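Local atomic coordinates of disulfide isomerase (Salmonella enterica subsp. enterica serovar Typhimurium, PDB entry 3L9U), a protein that probably drives disulfide-bond formation by passing its own redox-active disulfide to other proteins, among them AssT, as the thioredoxin-family partner of DsbI. Residues K24-V29 with P169-N174; Y177-K182 with E192-L197; T59-E64 with E154-A159; K95-K100 with A133-A138. One frame throughout, in Å; residues are numbered along the deposited sequence. Where two conformers were deposited one is given.

Contact 1 of 4, residues K24-V29 with P169-N174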
loop_
_atom_site.group_PDB
_atom_site.type_symbol
_atom_site.label_atom_id
_atom_site.label_comp_id
_atom_site.label_asym_id
_atom_site.label_seq_id
_atom_site.Cartn_x
_atom_site.Cartn_y
_atom_site.Cartn_z
ATOM N N LYS A 24 -7.757 9.708 -10.021
ATOM C CA LYS A 24 -8.742 9.479 -8.972
ATOM C C LYS A 24 -8.368 8.313 -8.070
ATOM O O LYS A 24 -9.206 7.462 -7.733
ATOM C CB LYS A 24 -10.148 9.312 -9.553
ATOM C CG LYS A 24 -10.627 10.521 -10.339
ATOM C CD LYS A 24 -10.550 11.790 -9.506
ATOM C CE LYS A 24 -11.426 12.888 -10.109
ATOM N NZ LYS A 24 -10.670 14.145 -10.287
ATOM N N THR A 25 -7.101 8.287 -7.670
ATOM C CA THR A 25 -6.629 7.308 -6.694
ATOM C C THR A 25 -5.919 7.983 -5.535
ATOM O O THR A 25 -5.331 9.062 -5.687
ATOM C CB THR A 25 -5.625 6.297 -7.292
ATOM O OG1 THR A 25 -4.463 6.985 -7.790
ATOM C CG2 THR A 25 -6.275 5.477 -8.412
ATOM N N LEU A 26 -5.996 7.334 -4.376
ATOM C CA LEU A 26 -5.080 7.589 -3.274
ATOM C C LEU A 26 -4.183 6.364 -3.213
ATOM O O LEU A 26 -4.590 5.304 -2.734
ATOM C CB LEU A 26 -5.829 7.771 -1.950
ATOM C CG LEU A 26 -4.951 7.915 -0.702
ATOM C CD1 LEU A 26 -4.004 9.110 -0.835
ATOM C CD2 LEU A 26 -5.813 8.033 0.548
ATOM N N ILE A 27 -2.984 6.494 -3.761
ATOM C CA ILE A 27 -2.016 5.414 -3.724
ATOM C C ILE A 27 -1.228 5.518 -2.425
ATOM O O ILE A 27 -0.826 6.610 -2.023
ATOM C CB ILE A 27 -1.058 5.470 -4.940
ATOM C CG1 ILE A 27 -1.784 4.940 -6.186
ATOM C CG2 ILE A 27 0.211 4.649 -4.665
ATOM C CD1 ILE A 27 -1.034 5.142 -7.513
ATOM N N LYS A 28 -1.036 4.392 -1.751
ATOM C CA LYS A 28 -0.135 4.361 -0.610
ATOM C C LYS A 28 0.994 3.414 -0.938
ATOM O O LYS A 28 0.780 2.207 -1.023
ATOM C CB LYS A 28 -0.832 3.882 0.663
ATOM C CG LYS A 28 0.084 3.923 1.884
ATOM C CD LYS A 28 -0.570 3.271 3.103
ATOM C CE LYS A 28 0.284 3.403 4.364
ATOM N NZ LYS A 28 -0.355 2.752 5.553
ATOM N N VAL A 29 2.184 3.960 -1.161
ATOM C CA VAL A 29 3.367 3.123 -1.318
ATOM C C VAL A 29 3.817 2.727 0.083
ATOM O O VAL A 29 4.014 3.587 0.953
ATOM C CB VAL A 29 4.506 3.869 -2.044
ATOM C CG1 VAL A 29 5.722 2.961 -2.201
ATOM C CG2 VAL A 29 4.028 4.387 -3.412
ATOM N N PRO A 169 5.878 5.498 4.625
ATOM C CA PRO A 169 4.859 5.450 3.578
ATOM C C PRO A 169 4.893 6.686 2.690
ATOM O O PRO A 169 5.364 7.762 3.086
ATOM C CB PRO A 169 3.556 5.389 4.376
ATOM C CG PRO A 169 3.886 6.160 5.641
ATOM C CD PRO A 169 5.288 5.729 5.959
ATOM N N ALA A 170 4.405 6.511 1.468
ATOM C CA ALA A 170 4.323 7.597 0.511
ATOM C C ALA A 170 2.921 7.604 -0.078
ATOM O O ALA A 170 2.547 6.701 -0.829
ATOM C CB ALA A 170 5.378 7.427 -0.577
ATOM N N TYR A 171 2.148 8.618 0.285
ATOM C CA TYR A 171 0.780 8.761 -0.190
ATOM C C TYR A 171 0.760 9.675 -1.412
ATOM O O TYR A 171 1.253 10.811 -1.358
ATOM C CB TYR A 171 -0.086 9.387 0.897
ATOM C CG TYR A 171 -0.308 8.550 2.138
ATOM C CD1 TYR A 171 0.481 8.732 3.261
ATOM C CD2 TYR A 171 -1.350 7.629 2.208
ATOM C CE1 TYR A 171 0.264 8.014 4.420
ATOM C CE2 TYR A 171 -1.589 6.903 3.364
ATOM C CZ TYR A 171 -0.775 7.099 4.470
ATOM O OH TYR A 171 -0.992 6.393 5.628
ATOM N N VAL A 172 0.213 9.174 -2.518
ATOM C CA VAL A 172 0.205 9.911 -3.773
ATOM C C VAL A 172 -1.226 10.078 -4.238
ATOM O O VAL A 172 -2.014 9.142 -4.154
ATOM C CB VAL A 172 1.011 9.155 -4.859
ATOM C CG1 VAL A 172 1.001 9.921 -6.186
ATOM C CG2 VAL A 172 2.446 8.928 -4.390
ATOM N N VAL A 173 -1.576 11.277 -4.701
ATOM C CA VAL A 173 -2.932 11.524 -5.181
ATOM C C VAL A 173 -2.933 11.702 -6.700
ATOM O O VAL A 173 -2.133 12.478 -7.243
ATOM C CB VAL A 173 -3.548 12.772 -4.522
ATOM C CG1 VAL A 173 -4.985 12.982 -5.013
ATOM C CG2 VAL A 173 -3.506 12.641 -2.990
ATOM N N ASN A 174 -3.818 10.970 -7.378
ATOM C CA ASN A 174 -3.960 11.011 -8.843
ATOM C C ASN A 174 -2.672 10.660 -9.589
ATOM O O ASN A 174 -2.494 11.037 -10.749
ATOM C CB ASN A 174 -4.493 12.370 -9.319
ATOM C CG ASN A 174 -5.934 12.603 -8.919
ATOM O OD1 ASN A 174 -6.591 11.711 -8.392
ATOM N ND2 ASN A 174 -6.436 13.812 -9.172
HETATM O O HOH W 1 -2.261 8.240 -6.760
#
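Lys28 and Tyr171 lie alongside each other on one face of the sheet, pointing the same way. The lysine is fully extended beyond CG, with CG anti to its backbone N (chi1 -177°), and this straight run carries it up the tyrosine: CG sits 4.2 Å from the centroid of the Tyr171 ring, an off-centre CH-pi contact, and CE ends 3.5 Å from Tyr171 OH. Pro169 CB touches Lys28 CE near the end of the chain. Both polar ends hydrogen-bond to Thr45 OG1, and Lys28 NZ also forms a salt bridge with Asp41; the buried amine thus has a counter-charge. Leu26 shares this face, its CD1 touching Val173 CG2, under helix 187-198. On the other face Ile27 CB faces Val172 CB, and Val29 CB comes 3.9 Å from Ala170 CB. Paired backbone bonds join Ile27 to Val172 and Val29 to Ala170. At the far end Asn174 N donates almost straight to Thr25 O (170°), whereas Lys24 N makes only a weak bond to Asn174 OD1; Asn174 ND2 bonds Ala198 O. A water donates to Thr25 OG1, which also bonds Ala22 O, and weakly to Val172 O. Pro169, which follows a cis peptide bond and touches Cys37 of the CxxC pair, is the cis-proline expected beside the active site, and the antiparallel pairing of 25-29 with 170-173 is the central strand pair of a thioredoxin fold.

Contact 2 of 4, residues Y177-K182 with E192-L197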
loop_
_atom_site.group_PDB
_atom_site.type_symbol
_atom_site.label_atom_id
_atom_site.label_comp_id
_atom_site.label_asym_id
_atom_site.label_seq_id
_atom_site.Cartn_x
_atom_site.Cartn_y
_atom_site.Cartn_z
ATOM N N TYR A 177 0.623 13.861 -7.171
ATOM C CA TYR A 177 0.969 14.697 -6.021
ATOM C C TYR A 177 1.378 13.827 -4.853
ATOM O O TYR A 177 0.581 13.029 -4.356
ATOM C CB TYR A 177 -0.207 15.587 -5.612
ATOM C CG TYR A 177 -0.769 16.389 -6.755
ATOM C CD1 TYR A 177 -0.156 17.563 -7.167
ATOM C CD2 TYR A 177 -1.898 15.965 -7.430
ATOM C CE1 TYR A 177 -0.654 18.289 -8.223
ATOM C CE2 TYR A 177 -2.408 16.688 -8.479
ATOM C CZ TYR A 177 -1.784 17.849 -8.872
ATOM O OH TYR A 177 -2.291 18.578 -9.921
ATOM N N LEU A 178 2.624 13.980 -4.427
ATOM C CA LEU A 178 3.152 13.237 -3.294
ATOM C C LEU A 178 3.009 14.070 -2.029
ATOM O O LEU A 178 3.471 15.207 -1.967
ATOM C CB LEU A 178 4.625 12.896 -3.534
ATOM C CG LEU A 178 5.376 12.269 -2.358
ATOM C CD1 LEU A 178 4.731 10.952 -1.919
ATOM C CD2 LEU A 178 6.846 12.069 -2.718
ATOM N N ILE A 179 2.352 13.498 -1.030
ATOM C CA ILE A 179 2.208 14.133 0.273
ATOM C C ILE A 179 3.473 13.925 1.103
ATOM O O ILE A 179 4.110 12.867 1.028
ATOM C CB ILE A 179 0.963 13.551 0.996
ATOM C CG1 ILE A 179 -0.304 13.942 0.220
ATOM C CG2 ILE A 179 0.903 13.992 2.462
ATOM C CD1 ILE A 179 -1.577 13.321 0.747
ATOM N N TYR A 180 3.867 14.949 1.859
ATOM C CA TYR A 180 4.985 14.811 2.795
ATOM C C TYR A 180 4.499 14.209 4.099
ATOM O O TYR A 180 3.820 14.864 4.881
ATOM C CB TYR A 180 5.657 16.156 3.062
ATOM C CG TYR A 180 6.671 16.524 2.019
ATOM C CD1 TYR A 180 7.881 15.847 1.942
ATOM C CD2 TYR A 180 6.419 17.532 1.100
ATOM C CE1 TYR A 180 8.820 16.170 0.992
ATOM C CE2 TYR A 180 7.359 17.867 0.135
ATOM C CZ TYR A 180 8.556 17.176 0.088
ATOM O OH TYR A 180 9.504 17.486 -0.857
ATOM N N THR A 181 4.851 12.955 4.336
ATOM C CA THR A 181 4.397 12.267 5.538
ATOM C C THR A 181 4.719 13.041 6.814
ATOM O O THR A 181 3.870 13.157 7.696
ATOM C CB THR A 181 5.024 10.870 5.628
ATOM O OG1 THR A 181 4.635 10.126 4.473
ATOM C CG2 THR A 181 4.545 10.129 6.873
ATOM N N LYS A 182 5.931 13.584 6.906
ATOM C CA LYS A 182 6.372 14.261 8.131
ATOM C C LYS A 182 5.593 15.543 8.425
ATOM O O LYS A 182 5.667 16.076 9.526
ATOM C CB LYS A 182 7.860 14.605 8.039
ATOM C CG LYS A 182 8.134 15.708 7.032
ATOM C CD LYS A 182 9.613 15.986 6.863
ATOM C CE LYS A 182 9.858 16.867 5.653
ATOM N NZ LYS A 182 11.308 17.120 5.434
ATOM N N GLU A 192 -8.633 16.428 3.865
ATOM C CA GLU A 192 -8.882 17.626 3.058
ATOM C C GLU A 192 -7.754 17.892 2.063
ATOM O O GLU A 192 -7.996 18.356 0.950
ATOM C CB GLU A 192 -9.136 18.840 3.951
ATOM C CG GLU A 192 -10.463 18.762 4.662
ATOM C CD GLU A 192 -11.630 18.586 3.704
ATOM O OE1 GLU A 192 -11.656 19.276 2.657
ATOM O OE2 GLU A 192 -12.523 17.758 4.004
ATOM N N LEU A 193 -6.523 17.590 2.461
ATOM C CA LEU A 193 -5.383 17.696 1.553
ATOM C C LEU A 193 -5.585 16.782 0.343
ATOM O O LEU A 193 -5.422 17.201 -0.810
ATOM C CB LEU A 193 -4.088 17.346 2.288
ATOM C CG LEU A 193 -2.822 17.227 1.440
ATOM C CD1 LEU A 193 -2.564 18.497 0.611
ATOM C CD2 LEU A 193 -1.635 16.891 2.333
ATOM N N VAL A 194 -5.938 15.529 0.606
ATOM C CA VAL A 194 -6.234 14.599 -0.484
ATOM C C VAL A 194 -7.362 15.119 -1.388
ATOM O O VAL A 194 -7.250 15.056 -2.611
ATOM C CB VAL A 194 -6.569 13.181 0.044
ATOM C CG1 VAL A 194 -7.115 12.284 -1.079
ATOM C CG2 VAL A 194 -5.322 12.569 0.716
ATOM N N ARG A 195 -8.442 15.636 -0.795
ATOM C CA ARG A 195 -9.564 16.131 -1.595
ATOM C C ARG A 195 -9.150 17.318 -2.458
ATOM O O ARG A 195 -9.552 17.431 -3.616
ATOM C CB ARG A 195 -10.748 16.508 -0.704
ATOM C CG ARG A 195 -11.260 15.359 0.147
ATOM C CD ARG A 195 -12.419 15.789 1.031
ATOM N NE ARG A 195 -13.618 16.022 0.242
ATOM C CZ ARG A 195 -14.480 15.076 -0.114
ATOM N NH1 ARG A 195 -14.287 13.814 0.257
ATOM N NH2 ARG A 195 -15.542 15.394 -0.842
ATOM N N GLU A 196 -8.339 18.201 -1.891
ATOM C CA GLU A 196 -7.827 19.354 -2.628
ATOM C C GLU A 196 -6.962 18.913 -3.812
ATOM O O GLU A 196 -7.092 19.432 -4.929
ATOM C CB GLU A 196 -7.016 20.237 -1.675
ATOM C CG GLU A 196 -6.423 21.492 -2.294
ATOM C CD GLU A 196 -6.029 22.510 -1.235
ATOM O OE1 GLU A 196 -6.907 22.905 -0.436
ATOM O OE2 GLU A 196 -4.845 22.914 -1.196
ATOM N N LEU A 197 -6.080 17.950 -3.575
ATOM C CA LEU A 197 -5.191 17.475 -4.628
ATOM C C LEU A 197 -5.966 16.730 -5.708
ATOM O O LEU A 197 -5.636 16.808 -6.895
ATOM C CB LEU A 197 -4.117 16.560 -4.038
ATOM C CG LEU A 197 -3.137 17.257 -3.089
ATOM C CD1 LEU A 197 -2.179 16.258 -2.454
ATOM C CD2 LEU A 197 -2.375 18.368 -3.822
#
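With CG1 anti to its carbonyl carbon (chi1 -66°) and the chain extended beyond it, Ile179 sends CD1 from the strand into the helix, while Leu197 has CG turned beside its own backbone N and splays its two methyls toward the strand. This is the packing of the C-terminal helix of the thioredoxin fold, 187-198, on strand 177-179, next to the outermost strand 12-14; the short segments run nearly antiparallel, at 170°, with axes 10.2 Å apart. Ile179 and Leu193 meet tip to tip, CG2 of the isoleucine 3.9 Å from CD2 of the leucine. The Val194 side chain crosses that of Ile179 at about a right angle, with Val194 CG2 3.8 Å from Ile179 CD1. Leu197 bridges the two strand residues: its CD1 touches both Ile179 CG1 and Tyr177 CB, and its CD2 lies against Tyr177 CG. The packing is apolar; Leu193 and Leu197, one helix turn apart, carry it with Val194. Val173 of the neighbouring strand extends it under Val194 and Leu197, and Tyr12 of strand 12-14 also touches Leu197. At Leu197, the last residue of the helical segment, the tyrosine ring slants past the helix backbone, placing Tyr177 CE2 3.6 Å from Leu197 O.

Contact 3 of 4, residues T59-E64 with E154-A159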
loop_
_atom_site.group_PDB
_atom_site.type_symbol
_atom_site.label_atom_id
_atom_site.label_comp_id
_atom_site.label_asym_id
_atom_site.label_seq_id
_atom_site.Cartn_x
_atom_site.Cartn_y
_atom_site.Cartn_z
ATOM N N THR A 59 -5.549 2.700 -3.196
ATOM C CA THR A 59 -4.787 1.843 -4.090
ATOM C C THR A 59 -3.401 1.541 -3.501
ATOM O O THR A 59 -2.466 2.311 -3.674
ATOM C CB THR A 59 -4.667 2.545 -5.473
ATOM O OG1 THR A 59 -5.981 2.932 -5.908
ATOM C CG2 THR A 59 -4.010 1.646 -6.517
ATOM N N PRO A 60 -3.264 0.416 -2.789
ATOM C CA PRO A 60 -1.950 0.095 -2.215
ATOM C C PRO A 60 -0.920 -0.210 -3.299
ATOM O O PRO A 60 -1.259 -0.886 -4.274
ATOM C CB PRO A 60 -2.209 -1.187 -1.411
ATOM C CG PRO A 60 -3.670 -1.324 -1.288
ATOM C CD PRO A 60 -4.305 -0.554 -2.407
ATOM N N PHE A 61 0.304 0.289 -3.131
ATOM C CA PHE A 61 1.437 -0.081 -3.983
ATOM C C PHE A 61 2.516 -0.640 -3.056
ATOM O O PHE A 61 3.070 0.104 -2.252
ATOM C CB PHE A 61 2.018 1.156 -4.688
ATOM C CG PHE A 61 1.510 1.391 -6.092
ATOM C CD1 PHE A 61 0.157 1.326 -6.398
ATOM C CD2 PHE A 61 2.400 1.751 -7.102
ATOM C CE1 PHE A 61 -0.292 1.575 -7.693
ATOM C CE2 PHE A 61 1.954 2.011 -8.393
ATOM C CZ PHE A 61 0.610 1.911 -8.692
ATOM N N HIS A 62 2.813 -1.934 -3.138
ATOM C CA HIS A 62 3.873 -2.480 -2.299
ATOM C C HIS A 62 5.248 -2.243 -2.913
ATOM O O HIS A 62 5.431 -2.353 -4.128
ATOM C CB HIS A 62 3.672 -3.966 -1.977
ATOM C CG HIS A 62 4.568 -4.449 -0.883
ATOM N ND1 HIS A 62 5.604 -5.341 -1.095
ATOM C CD2 HIS A 62 4.619 -4.125 0.432
ATOM C CE1 HIS A 62 6.233 -5.561 0.046
ATOM N NE2 HIS A 62 5.657 -4.834 0.990
ATOM N N LEU A 63 6.203 -1.915 -2.050
ATOM C CA LEU A 63 7.566 -1.609 -2.460
ATOM C C LEU A 63 8.396 -2.887 -2.389
ATOM O O LEU A 63 8.714 -3.358 -1.296
ATOM C CB LEU A 63 8.145 -0.559 -1.518
ATOM C CG LEU A 63 9.597 -0.136 -1.772
ATOM C CD1 LEU A 63 9.768 0.557 -3.118
ATOM C CD2 LEU A 63 10.097 0.761 -0.639
ATOM N N GLU A 64 8.744 -3.455 -3.540
ATOM C CA GLU A 64 9.386 -4.771 -3.531
ATOM C C GLU A 64 10.852 -4.735 -3.110
ATOM O O GLU A 64 11.422 -5.767 -2.753
ATOM C CB GLU A 64 9.238 -5.481 -4.882
ATOM C CG GLU A 64 9.994 -4.843 -6.026
ATOM C CD GLU A 64 10.049 -5.750 -7.259
ATOM O OE1 GLU A 64 9.146 -5.657 -8.118
ATOM O OE2 GLU A 64 10.995 -6.554 -7.358
ATOM N N GLU A 154 3.872 -5.320 -12.249
ATOM C CA GLU A 154 4.605 -4.411 -13.126
ATOM C C GLU A 154 4.355 -2.947 -12.750
ATOM O O GLU A 154 5.288 -2.145 -12.701
ATOM C CB GLU A 154 4.254 -4.658 -14.595
ATOM C CG GLU A 154 5.062 -3.826 -15.584
ATOM C CD GLU A 154 6.555 -4.128 -15.546
ATOM O OE1 GLU A 154 6.953 -5.154 -14.951
ATOM O OE2 GLU A 154 7.334 -3.335 -16.121
ATOM N N LYS A 155 3.099 -2.599 -12.484
ATOM C CA LYS A 155 2.768 -1.234 -12.069
ATOM C C LYS A 155 3.533 -0.851 -10.803
ATOM O O LYS A 155 4.025 0.276 -10.669
ATOM C CB LYS A 155 1.267 -1.093 -11.810
ATOM C CG LYS A 155 0.416 -1.126 -13.070
ATOM C CD LYS A 155 -1.046 -0.813 -12.786
ATOM C CE LYS A 155 -1.746 -1.933 -12.043
ATOM N NZ LYS A 155 -3.230 -1.731 -12.008
ATOM N N TRP A 156 3.621 -1.782 -9.862
ATOM C CA TRP A 156 4.233 -1.458 -8.583
ATOM C C TRP A 156 5.733 -1.241 -8.687
ATOM O O TRP A 156 6.346 -0.777 -7.734
ATOM C CB TRP A 156 3.922 -2.516 -7.531
ATOM C CG TRP A 156 2.487 -2.546 -7.109
ATOM C CD1 TRP A 156 1.488 -1.689 -7.487
ATOM C CD2 TRP A 156 1.892 -3.494 -6.220
ATOM N NE1 TRP A 156 0.303 -2.046 -6.868
ATOM C CE2 TRP A 156 0.529 -3.151 -6.088
ATOM C CE3 TRP A 156 2.387 -4.598 -5.511
ATOM C CZ2 TRP A 156 -0.350 -3.880 -5.285
ATOM C CZ3 TRP A 156 1.513 -5.325 -4.715
ATOM C CH2 TRP A 156 0.158 -4.956 -4.603
ATOM N N LYS A 157 6.332 -1.564 -9.833
ATOM C CA LYS A 157 7.749 -1.239 -10.014
ATOM C C LYS A 157 7.991 0.268 -9.881
ATOM O O LYS A 157 9.097 0.708 -9.547
ATOM C CB LYS A 157 8.273 -1.759 -11.354
ATOM C CG LYS A 157 8.407 -3.272 -11.407
ATOM C CD LYS A 157 8.918 -3.734 -12.761
ATOM C CE LYS A 157 9.006 -5.249 -12.812
ATOM N NZ LYS A 157 9.556 -5.814 -11.548
ATOM N N ALA A 158 6.948 1.053 -10.135
ATOM C CA ALA A 158 7.023 2.508 -10.032
ATOM C C ALA A 158 7.214 2.985 -8.589
ATOM O O ALA A 158 7.510 4.160 -8.349
ATOM C CB ALA A 158 5.780 3.146 -10.645
ATOM N N ALA A 159 7.042 2.080 -7.629
ATOM C CA ALA A 159 7.085 2.466 -6.218
ATOM C C ALA A 159 8.457 2.954 -5.774
ATOM O O ALA A 159 8.567 3.842 -4.930
ATOM C CB ALA A 159 6.632 1.311 -5.330
HETATM O O HOH W 2 8.383 -1.850 -5.969
#
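Strand 57-62, an outer strand of the thioredoxin sheet, is packed here by residues 154-159, with Trp156 and Phe61 at the centre. The indole lies over the strand backbone: Phe61 CA stands 3.7 Å from the centroid of its five-membered ring, only 12° off the normal, in a CH-pi contact, and His62 N sits over the same face toward the rim. Trp156 CD1 in turn lies over the centre of the Phe61 ring, 3.4 Å from Phe61 CG. The two rings nevertheless meet obliquely, with planes at 43°. Further along the indole, His62 CB touches Trp156 CZ3, while the imidazole turns away to bond Ser74 through ND1 and Tyr32 N through NE2. Ile81 of helix 70-86 also packs on the tryptophan. Beyond the rings Leu63 CD1 reaches Ala159 CB at 3.9 Å. A water ties the backbones together, accepting from Glu64 N and donating to Trp156 O. Farther out, the Glu64 side chain starts between its N and carbonyl carbon (chi1 68°) and gives a long salt bridge of 3.5 Å between Glu64 OE1 and Lys157 NZ. Phe61 also meets Ile27 of the adjacent parallel strand. In DsbA-like proteins this is about where the inserted helical part returns to the thioredoxin core.

Contact 4 of 4, residues K95-K100 with A133-A138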
loop_
_atom_site.group_PDB
_atom_site.type_symbol
_atom_site.label_atom_id
_atom_site.label_comp_id
_atom_site.label_asym_id
_atom_site.label_seq_id
_atom_site.Cartn_x
_atom_site.Cartn_y
_atom_site.Cartn_z
ATOM N N LYS A 95 -12.940 -8.702 6.765
ATOM C CA LYS A 95 -12.868 -9.924 5.964
ATOM C C LYS A 95 -11.867 -9.845 4.819
ATOM O O LYS A 95 -11.667 -10.823 4.104
ATOM C CB LYS A 95 -14.241 -10.273 5.385
ATOM C CG LYS A 95 -15.311 -10.602 6.406
ATOM C CD LYS A 95 -16.571 -11.065 5.698
ATOM C CE LYS A 95 -17.014 -10.036 4.672
ATOM N NZ LYS A 95 -17.659 -10.649 3.481
ATOM N N SER A 96 -11.255 -8.681 4.625
ATOM C CA SER A 96 -10.284 -8.524 3.552
ATOM C C SER A 96 -9.105 -9.465 3.758
ATOM O O SER A 96 -8.461 -9.437 4.805
ATOM C CB SER A 96 -9.788 -7.084 3.496
ATOM O OG SER A 96 -8.654 -6.970 2.659
ATOM N N GLN A 97 -8.822 -10.298 2.761
ATOM C CA GLN A 97 -7.668 -11.189 2.828
ATOM C C GLN A 97 -6.366 -10.395 2.731
ATOM O O GLN A 97 -5.381 -10.726 3.390
ATOM C CB GLN A 97 -7.746 -12.262 1.740
ATOM C CG GLN A 97 -8.820 -13.300 2.014
ATOM C CD GLN A 97 -8.889 -14.377 0.948
ATOM O OE1 GLN A 97 -9.436 -14.162 -0.135
ATOM N NE2 GLN A 97 -8.346 -15.552 1.257
ATOM N N PHE A 98 -6.371 -9.335 1.925
ATOM C CA PHE A 98 -5.223 -8.437 1.844
ATOM C C PHE A 98 -4.911 -7.852 3.221
ATOM O O PHE A 98 -3.765 -7.856 3.663
ATOM C CB PHE A 98 -5.488 -7.308 0.846
ATOM C CG PHE A 98 -4.565 -6.121 1.007
ATOM C CD1 PHE A 98 -3.235 -6.199 0.629
ATOM C CD2 PHE A 98 -5.036 -4.925 1.528
ATOM C CE1 PHE A 98 -2.386 -5.105 0.773
ATOM C CE2 PHE A 98 -4.203 -3.831 1.655
ATOM C CZ PHE A 98 -2.872 -3.923 1.287
ATOM N N LYS A 99 -5.938 -7.349 3.896
ATOM C CA LYS A 99 -5.745 -6.728 5.197
ATOM C C LYS A 99 -5.190 -7.719 6.211
ATOM O O LYS A 99 -4.265 -7.399 6.958
ATOM C CB LYS A 99 -7.053 -6.128 5.715
ATOM C CG LYS A 99 -6.887 -5.324 6.992
ATOM C CD LYS A 99 -8.220 -4.759 7.455
ATOM C CE LYS A 99 -8.050 -3.847 8.655
ATOM N NZ LYS A 99 -9.363 -3.372 9.162
ATOM N N LYS A 100 -5.757 -8.923 6.232
ATOM C CA LYS A 100 -5.309 -9.943 7.175
ATOM C C LYS A 100 -3.841 -10.294 6.971
ATOM O O LYS A 100 -3.076 -10.356 7.934
ATOM C CB LYS A 100 -6.176 -11.198 7.074
ATOM C CG LYS A 100 -7.596 -11.002 7.549
ATOM C CD LYS A 100 -8.397 -12.276 7.360
ATOM C CE LYS A 100 -9.818 -12.103 7.846
ATOM N NZ LYS A 100 -10.476 -13.414 8.055
ATOM N N ALA A 133 -4.510 -14.904 5.877
ATOM C CA ALA A 133 -5.514 -14.638 4.855
ATOM C C ALA A 133 -6.461 -15.822 4.660
ATOM O O ALA A 133 -7.559 -15.665 4.129
ATOM C CB ALA A 133 -4.842 -14.278 3.538
ATOM N N GLY A 134 -6.034 -17.005 5.090
ATOM C CA GLY A 134 -6.832 -18.205 4.908
ATOM C C GLY A 134 -6.797 -18.740 3.488
ATOM O O GLY A 134 -7.778 -19.308 3.006
ATOM N N MET A 135 -5.662 -18.565 2.817
ATOM C CA MET A 135 -5.476 -19.069 1.459
ATOM C C MET A 135 -4.358 -20.101 1.437
ATOM O O MET A 135 -3.355 -19.952 2.132
ATOM C CB MET A 135 -5.139 -17.926 0.493
ATOM C CG MET A 135 -4.727 -18.401 -0.905
ATOM S SD MET A 135 -4.343 -17.050 -2.034
ATOM C CE MET A 135 -5.957 -16.297 -2.209
ATOM N N SER A 136 -4.532 -21.151 0.640
ATOM C CA SER A 136 -3.523 -22.196 0.539
ATOM C C SER A 136 -2.354 -21.798 -0.358
ATOM O O SER A 136 -2.471 -20.904 -1.202
ATOM C CB SER A 136 -4.147 -23.490 0.020
ATOM O OG SER A 136 -4.497 -23.364 -1.348
ATOM N N GLN A 137 -1.227 -22.473 -0.157
ATOM C CA GLN A 137 -0.039 -22.282 -0.973
ATOM C C GLN A 137 -0.366 -22.500 -2.443
ATOM O O GLN A 137 0.004 -21.695 -3.302
ATOM C CB GLN A 137 1.049 -23.270 -0.544
ATOM C CG GLN A 137 2.323 -23.167 -1.352
ATOM C CD GLN A 137 2.898 -21.772 -1.316
ATOM O OE1 GLN A 137 3.032 -21.172 -0.248
ATOM N NE2 GLN A 137 3.236 -21.241 -2.486
ATOM N N ALA A 138 -1.066 -23.599 -2.719
ATOM C CA ALA A 138 -1.422 -23.971 -4.082
ATOM C C ALA A 138 -2.332 -22.938 -4.747
ATOM O O ALA A 138 -2.150 -22.600 -5.918
ATOM C CB ALA A 138 -2.075 -25.348 -4.098
HETATM O O HOH W 3 -8.659 -18.110 -0.148
#
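The flat side-chain amide of Gln97 has Ala133 O close to its plane, 8° out of it, beyond the NE2 corner. The bond is 3.0 Å from Gln97 NE2 to Ala133 O and fairly straight at 162°, yet seen from the acceptor the donor stands 48° out of the carbonyl plane, above it and not on a lone pair. NE2 also donates to a water, which returns a weak bond to Gly134 O. Gln97 OE1 accepts from Lys83 NZ, so both ends of the amide are held and its rotation is fixed. An extended chain carries the amide to the end of helix 122-133, passing Ala133 with Gln97 CB 4.0 Å from Ala133 CB. Ala133 CB also rests 3.6 Å from Gln97 O, and Lys100 CB packs against Ala133 CA one turn on. Helix 122-133 stops at Gly134, the C-prime residue of a Schellman motif with positive phi, where Met135 N bonds Leu130 O. Ser96 is the N-cap of helix 97-111, its OG accepting from Lys99 N. The amide N-H thus satisfies a carbonyl at a helix C-terminus, where the helix dipole would make that oxygen a good acceptor, and joins the two helices by a side-chain-to-backbone hydrogen bond.

In the fold
Following the chain from the N terminus, strand 25-30 is the first element that any of the four contacts uses, and contact 1 closes the longest loop, pairing it with 170-173 some 140 residues on. Within that loop contact 3 closes a smaller one, bringing residues 154-159 back to strand 57-62, and contact 4 lies within contact 3, joining the start of helix 97-111 to the end of helix 122-133. Contact 2 follows in series, a short closure of strand 177-179 on helix 187-198. Contacts 1, 2 and 3 share one sheet through backbone hydrogen bonds, Leu26 to Thr59 and Tyr171 to Ile179. Contact 4 sits in the helical part, its centre about 30 Å from that of contact 2, yet Phe98 reaches Pro60 of contact 3.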